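Local coordinates for protein muramoyltetrapeptide carboxypeptidase (PDB 6UUK) that probably acts as a serine-type LD-carboxypeptidase of the S66 family, trimming the terminal residue from muramoyl tetrapeptides of the bacterial cell wall, at residues L243-I248 against K272-G277; G216-G221 against V321-G326. One frame throughout, in Å; residues are numbered along the deposited sequence.

Contact 1: L243-I248 against K272-G277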
loop_
_atom_site.group_PDB
_atom_site.type_symbol
_atom_site.label_atom_id
_atom_site.label_comp_id
_atom_site.label_asym_id
_atom_site.label_seq_id
_atom_site.Cartn_x
_atom_site.Cartn_y
_atom_site.Cartn_z
ATOM N N LEU B 243 -11.027 -14.844 -4.627
ATOM C CA LEU B 243 -10.639 -13.459 -4.396
ATOM C C LEU B 243 -10.492 -12.729 -5.725
ATOM O O LEU B 243 -9.866 -13.245 -6.657
ATOM C CB LEU B 243 -9.328 -13.394 -3.610
ATOM C CG LEU B 243 -8.784 -12.009 -3.255
ATOM C CD1 LEU B 243 -9.710 -11.297 -2.285
ATOM C CD2 LEU B 243 -7.384 -12.117 -2.677
ATOM N N PHE B 244 -11.070 -11.532 -5.808
ATOM C CA PHE B 244 -10.963 -10.685 -6.986
ATOM C C PHE B 244 -10.403 -9.324 -6.597
ATOM O O PHE B 244 -10.687 -8.806 -5.513
ATOM C CB PHE B 244 -12.323 -10.519 -7.688
ATOM C CG PHE B 244 -13.332 -9.736 -6.893
ATOM C CD1 PHE B 244 -14.129 -10.365 -5.950
ATOM C CD2 PHE B 244 -13.496 -8.376 -7.101
ATOM C CE1 PHE B 244 -15.061 -9.648 -5.222
ATOM C CE2 PHE B 244 -14.425 -7.655 -6.375
ATOM C CZ PHE B 244 -15.210 -8.292 -5.435
ATOM N N VAL B 245 -9.597 -8.748 -7.493
ATOM C CA VAL B 245 -8.936 -7.472 -7.249
ATOM C C VAL B 245 -9.005 -6.614 -8.505
ATOM O O VAL B 245 -9.200 -7.107 -9.618
ATOM C CB VAL B 245 -7.464 -7.646 -6.812
ATOM C CG1 VAL B 245 -7.383 -8.298 -5.442
ATOM C CG2 VAL B 245 -6.697 -8.461 -7.842
ATOM N N GLU B 246 -8.837 -5.307 -8.308
ATOM C CA GLU B 246 -8.781 -4.343 -9.398
ATOM C C GLU B 246 -8.134 -3.067 -8.877
ATOM O O GLU B 246 -8.058 -2.843 -7.665
ATOM C CB GLU B 246 -10.172 -4.059 -9.979
ATOM C CG GLU B 246 -11.224 -3.623 -8.962
ATOM C CD GLU B 246 -11.117 -2.156 -8.588
ATOM O OE1 GLU B 246 -11.403 -1.817 -7.420
ATOM O OE2 GLU B 246 -10.744 -1.343 -9.459
ATOM N N ASP B 247 -7.675 -2.231 -9.805
ATOM C CA ASP B 247 -7.007 -0.986 -9.443
ATOM C C ASP B 247 -6.869 -0.121 -10.690
ATOM O O ASP B 247 -7.113 -0.570 -11.813
ATOM C CB ASP B 247 -5.637 -1.249 -8.811
ATOM C CG ASP B 247 -5.350 -0.331 -7.641
ATOM O OD1 ASP B 247 -5.902 0.789 -7.611
ATOM O OD2 ASP B 247 -4.571 -0.730 -6.750
ATOM N N ILE B 248 -6.469 1.136 -10.471
ATOM C CA ILE B 248 -6.186 2.082 -11.543
ATOM C C ILE B 248 -4.987 2.930 -11.144
ATOM O O ILE B 248 -4.610 3.006 -9.973
ATOM C CB ILE B 248 -7.386 2.998 -11.871
ATOM C CG1 ILE B 248 -7.987 3.573 -10.585
ATOM C CG2 ILE B 248 -8.422 2.251 -12.697
ATOM C CD1 ILE B 248 -8.975 4.694 -10.821
ATOM N N LYS B 272 -9.022 -20.350 -3.209
ATOM C CA LYS B 272 -9.089 -21.369 -4.249
ATOM C C LYS B 272 -8.659 -20.850 -5.614
ATOM O O LYS B 272 -8.140 -21.626 -6.425
ATOM C CB LYS B 272 -10.509 -21.937 -4.342
ATOM C CG LYS B 272 -10.933 -22.747 -3.128
ATOM C CD LYS B 272 -12.326 -23.332 -3.306
ATOM C CE LYS B 272 -12.722 -24.188 -2.112
ATOM N NZ LYS B 272 -14.101 -24.732 -2.248
ATOM N N ALA B 273 -8.858 -19.563 -5.884
ATOM C CA ALA B 273 -8.467 -18.981 -7.160
ATOM C C ALA B 273 -8.394 -17.470 -7.014
ATOM O O ALA B 273 -9.106 -16.877 -6.198
ATOM C CB ALA B 273 -9.444 -19.361 -8.280
ATOM N N LEU B 274 -7.525 -16.858 -7.813
ATOM C CA LEU B 274 -7.359 -15.410 -7.850
ATOM C C LEU B 274 -7.909 -14.891 -9.170
ATOM O O LEU B 274 -7.497 -15.350 -10.241
ATOM C CB LEU B 274 -5.890 -15.021 -7.687
ATOM C CG LEU B 274 -5.567 -13.531 -7.815
ATOM C CD1 LEU B 274 -6.248 -12.732 -6.712
ATOM C CD2 LEU B 274 -4.065 -13.297 -7.803
ATOM N N VAL B 275 -8.837 -13.941 -9.094
ATOM C CA VAL B 275 -9.472 -13.356 -10.268
ATOM C C VAL B 275 -8.990 -11.919 -10.407
ATOM O O VAL B 275 -9.036 -11.144 -9.444
ATOM C CB VAL B 275 -11.006 -13.419 -10.171
ATOM C CG1 VAL B 275 -11.638 -12.917 -11.457
ATOM C CG2 VAL B 275 -11.455 -14.840 -9.877
ATOM N N LEU B 276 -8.526 -11.565 -11.602
ATOM C CA LEU B 276 -7.996 -10.236 -11.877
ATOM C C LEU B 276 -9.035 -9.426 -12.641
ATOM O O LEU B 276 -9.459 -9.821 -13.733
ATOM C CB LEU B 276 -6.692 -10.322 -12.670
ATOM C CG LEU B 276 -5.388 -10.242 -11.873
ATOM C CD1 LEU B 276 -5.355 -11.285 -10.769
ATOM C CD2 LEU B 276 -4.189 -10.399 -12.794
ATOM N N GLY B 277 -9.441 -8.296 -12.067
ATOM C CA GLY B 277 -10.364 -7.386 -12.716
ATOM C C GLY B 277 -9.655 -6.443 -13.663
ATOM O O GLY B 277 -8.605 -6.763 -14.232
#
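L243 to E246 run parallel to A273 to G277 as adjacent strands, their local axes 4.7 Å apart at closest approach and inclined by 25°, and four backbone hydrogen bonds join them in the ladder of a parallel sheet. L243 uses both its polar backbone atoms: its N donates to A273 O, and its O accepts V275 N at 2.7 Å with an N-H...O angle of 169°. V245 repeats the pattern two residues on, giving its N to V275 O and taking G277 N on its O, again at 2.7 Å. Between these rungs the CA of F244 makes a C-H...O contact of 3.2 Å with V275 O, so that this carbonyl is approached by both F244 and V245. On one face of the sheet the four aliphatic side chains of L243, V245, L274 and L276 form a continuous patch. CD1 of L274 touches L243 CD2 at 4.2 Å and also reaches V245 CG2, while the same CG2 meets L276 CD1 at 4.3 Å. With V245 CG1 anti to the carbonyl carbon (chi1 -67°), CG2 takes the place between N and C and touches both leucines. The other face carries F244 beside V275, whose CB atoms lie 4.0 Å apart; the phenyl ring itself turns from V275 toward L218. Past F244, the CB of E246 rests at 4.3 Å from G277 CA; the carboxylate of this predicted charge-relay residue leads away from 272-277 to weak hydrogen bonds with H316 and N222. The pair forms the two strands of a beta-alpha-beta unit whose connection is helix 252-264. Strand 213-222 flanks 243-248 on its far edge, strand 308-310 continues the sheet beyond 273-277, and L223 and L226 of helix 223-228 cover V245.

Contact 2: G216-G221 against V321-G326; sequences GTLWGG and VTLPVG
L323 opens the contact from the short strand 323-325, its CB meeting L218 CD2 at 4.2 Å. L218 has its CG anti to the backbone N (chi1 -175°), which brings CD2 up to L323. P324 takes part through its carbonyl: its O lies 4.1 Å from L218 CD2, a loose van der Waals contact of a methyl with a carbonyl oxygen. V325 lies against the backbone at W219 and G220. Its CG1 sits 4.0 Å from W219 CA and against W219 CB, and its CG2 lies 3.8 Å from G220 O, while the indole leads away to hydrogen-bond Q271 through NE1. The segment ends at G326, whose N donates to L218 O at 2.6 Å with an N-H...O angle of 164°; its own O is touched by T217 CG2. Positive phi at G326 turns the chain here toward strand 328-333, which pairs with 213-222. The two strands cross at 99°, nearly perpendicular, and are members of different sheets. Within the two segments one short, nearly linear backbone bond joins them, and L218 also bonds to the backbone of G327 just beyond. The rest is van der Waals contact, aliphatic at L218-L323 and W219-V325, which implies a largely apolar crossing with one polar tie.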
loop_
_atom_site.group_PDB
_atom_site.type_symbol
_atom_site.label_atom_id
_atom_site.label_comp_id
_atom_site.label_asym_id
_atom_site.label_seq_id
_atom_site.Cartn_x
_atom_site.Cartn_y
_atom_site.Cartn_z
ATOM N N GLY B 216 -16.360 -21.142 -4.092
ATOM C CA GLY B 216 -16.102 -20.658 -2.755
ATOM C C GLY B 216 -16.733 -19.303 -2.525
ATOM O O GLY B 216 -17.526 -18.818 -3.335
ATOM N N THR B 217 -16.365 -18.696 -1.400
ATOM C CA THR B 217 -16.904 -17.397 -1.016
ATOM C C THR B 217 -16.218 -16.299 -1.819
ATOM O O THR B 217 -14.990 -16.167 -1.780
ATOM C CB THR B 217 -16.718 -17.162 0.482
ATOM O OG1 THR B 217 -17.357 -18.215 1.216
ATOM C CG2 THR B 217 -17.327 -15.829 0.891
ATOM N N LEU B 218 -17.009 -15.513 -2.546
ATOM C CA LEU B 218 -16.471 -14.423 -3.347
ATOM C C LEU B 218 -16.235 -13.198 -2.472
ATOM O O LEU B 218 -17.115 -12.794 -1.706
ATOM C CB LEU B 218 -17.426 -14.079 -4.489
ATOM C CG LEU B 218 -16.933 -13.037 -5.494
ATOM C CD1 LEU B 218 -15.744 -13.569 -6.280
ATOM C CD2 LEU B 218 -18.055 -12.619 -6.429
ATOM N N TRP B 219 -15.049 -12.607 -2.593
ATOM C CA TRP B 219 -14.703 -11.431 -1.809
ATOM C C TRP B 219 -13.513 -10.738 -2.454
ATOM O O TRP B 219 -12.805 -11.321 -3.278
ATOM C CB TRP B 219 -14.393 -11.798 -0.355
ATOM C CG TRP B 219 -13.137 -12.596 -0.182
ATOM C CD1 TRP B 219 -12.933 -13.893 -0.548
ATOM C CD2 TRP B 219 -11.914 -12.150 0.418
ATOM N NE1 TRP B 219 -11.654 -14.282 -0.223
ATOM C CE2 TRP B 219 -11.010 -13.229 0.373
ATOM C CE3 TRP B 219 -11.496 -10.941 0.983
ATOM C CZ2 TRP B 219 -9.713 -13.137 0.872
ATOM C CZ3 TRP B 219 -10.207 -10.852 1.479
ATOM C CH2 TRP B 219 -9.332 -11.943 1.421
ATOM N N GLY B 220 -13.306 -9.479 -2.067
ATOM C CA GLY B 220 -12.218 -8.672 -2.566
ATOM C C GLY B 220 -12.712 -7.301 -2.969
ATOM O O GLY B 220 -13.745 -6.823 -2.487
ATOM N N GLY B 221 -11.962 -6.663 -3.864
ATOM C CA GLY B 221 -12.314 -5.340 -4.339
ATOM C C GLY B 221 -11.131 -4.572 -4.893
ATOM O O GLY B 221 -10.494 -5.007 -5.856
ATOM N N VAL B 321 -19.603 -4.659 -13.410
ATOM C CA VAL B 321 -20.637 -5.525 -12.865
ATOM C C VAL B 321 -20.715 -5.314 -11.359
ATOM O O VAL B 321 -19.819 -4.739 -10.733
ATOM C CB VAL B 321 -20.384 -7.010 -13.198
ATOM C CG1 VAL B 321 -20.444 -7.236 -14.700
ATOM C CG2 VAL B 321 -19.042 -7.457 -12.639
ATOM N N THR B 322 -21.811 -5.791 -10.776
ATOM C CA THR B 322 -22.028 -5.734 -9.335
ATOM C C THR B 322 -21.722 -7.109 -8.754
ATOM O O THR B 322 -22.435 -8.080 -9.029
ATOM C CB THR B 322 -23.456 -5.301 -9.011
ATOM O OG1 THR B 322 -23.666 -3.962 -9.475
ATOM C CG2 THR B 322 -23.700 -5.357 -7.510
ATOM N N LEU B 323 -20.662 -7.191 -7.954
ATOM C CA LEU B 323 -20.206 -8.455 -7.392
ATOM C C LEU B 323 -20.585 -8.532 -5.923
ATOM O O LEU B 323 -20.096 -7.724 -5.119
ATOM C CB LEU B 323 -18.695 -8.604 -7.560
ATOM C CG LEU B 323 -18.188 -8.638 -9.002
ATOM C CD1 LEU B 323 -16.671 -8.741 -9.046
ATOM C CD2 LEU B 323 -18.827 -9.788 -9.767
ATOM N N PRO B 324 -21.447 -9.473 -5.528
ATOM C CA PRO B 324 -21.788 -9.615 -4.106
ATOM C C PRO B 324 -20.613 -10.103 -3.275
ATOM O O PRO B 324 -20.278 -11.292 -3.301
ATOM C CB PRO B 324 -22.929 -10.643 -4.118
ATOM C CG PRO B 324 -23.449 -10.636 -5.524
ATOM C CD PRO B 324 -22.261 -10.351 -6.383
ATOM N N VAL B 325 -19.981 -9.195 -2.535
ATOM C CA VAL B 325 -18.875 -9.573 -1.661
ATOM C C VAL B 325 -19.427 -10.370 -0.487
ATOM O O VAL B 325 -20.247 -9.869 0.292
ATOM C CB VAL B 325 -18.104 -8.338 -1.183
ATOM C CG1 VAL B 325 -17.076 -8.733 -0.136
ATOM C CG2 VAL B 325 -17.434 -7.647 -2.359
ATOM N N GLY B 326 -18.978 -11.615 -0.355
ATOM C CA GLY B 326 -19.470 -12.514 0.667
ATOM C C GLY B 326 -20.411 -13.586 0.165
ATOM O O GLY B 326 -20.804 -14.458 0.950
#

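Strand 213-222 is the common element: its neighbour in the sheet is 242-248, so contact 1 and contact 2, whose centres are 10 Å apart, share a backbone seam. F244 N lies 3.1 Å from W219 O and F244 O lies 3.0 Å from G221 N, both probable hydrogen bonds, while the F244 side chain also packs on L323 and V325. Just beyond this seam, E246 CG lies 3.5 Å from G221 O. E246 and H316 are the predicted charge-relay residues; the side chain of E246 is about 3 Å from that of H316 and about 6 Å from that of S152, the predicted nucleophile. L323 of contact 2 comes within about 7 Å of E246, side chain to side chain.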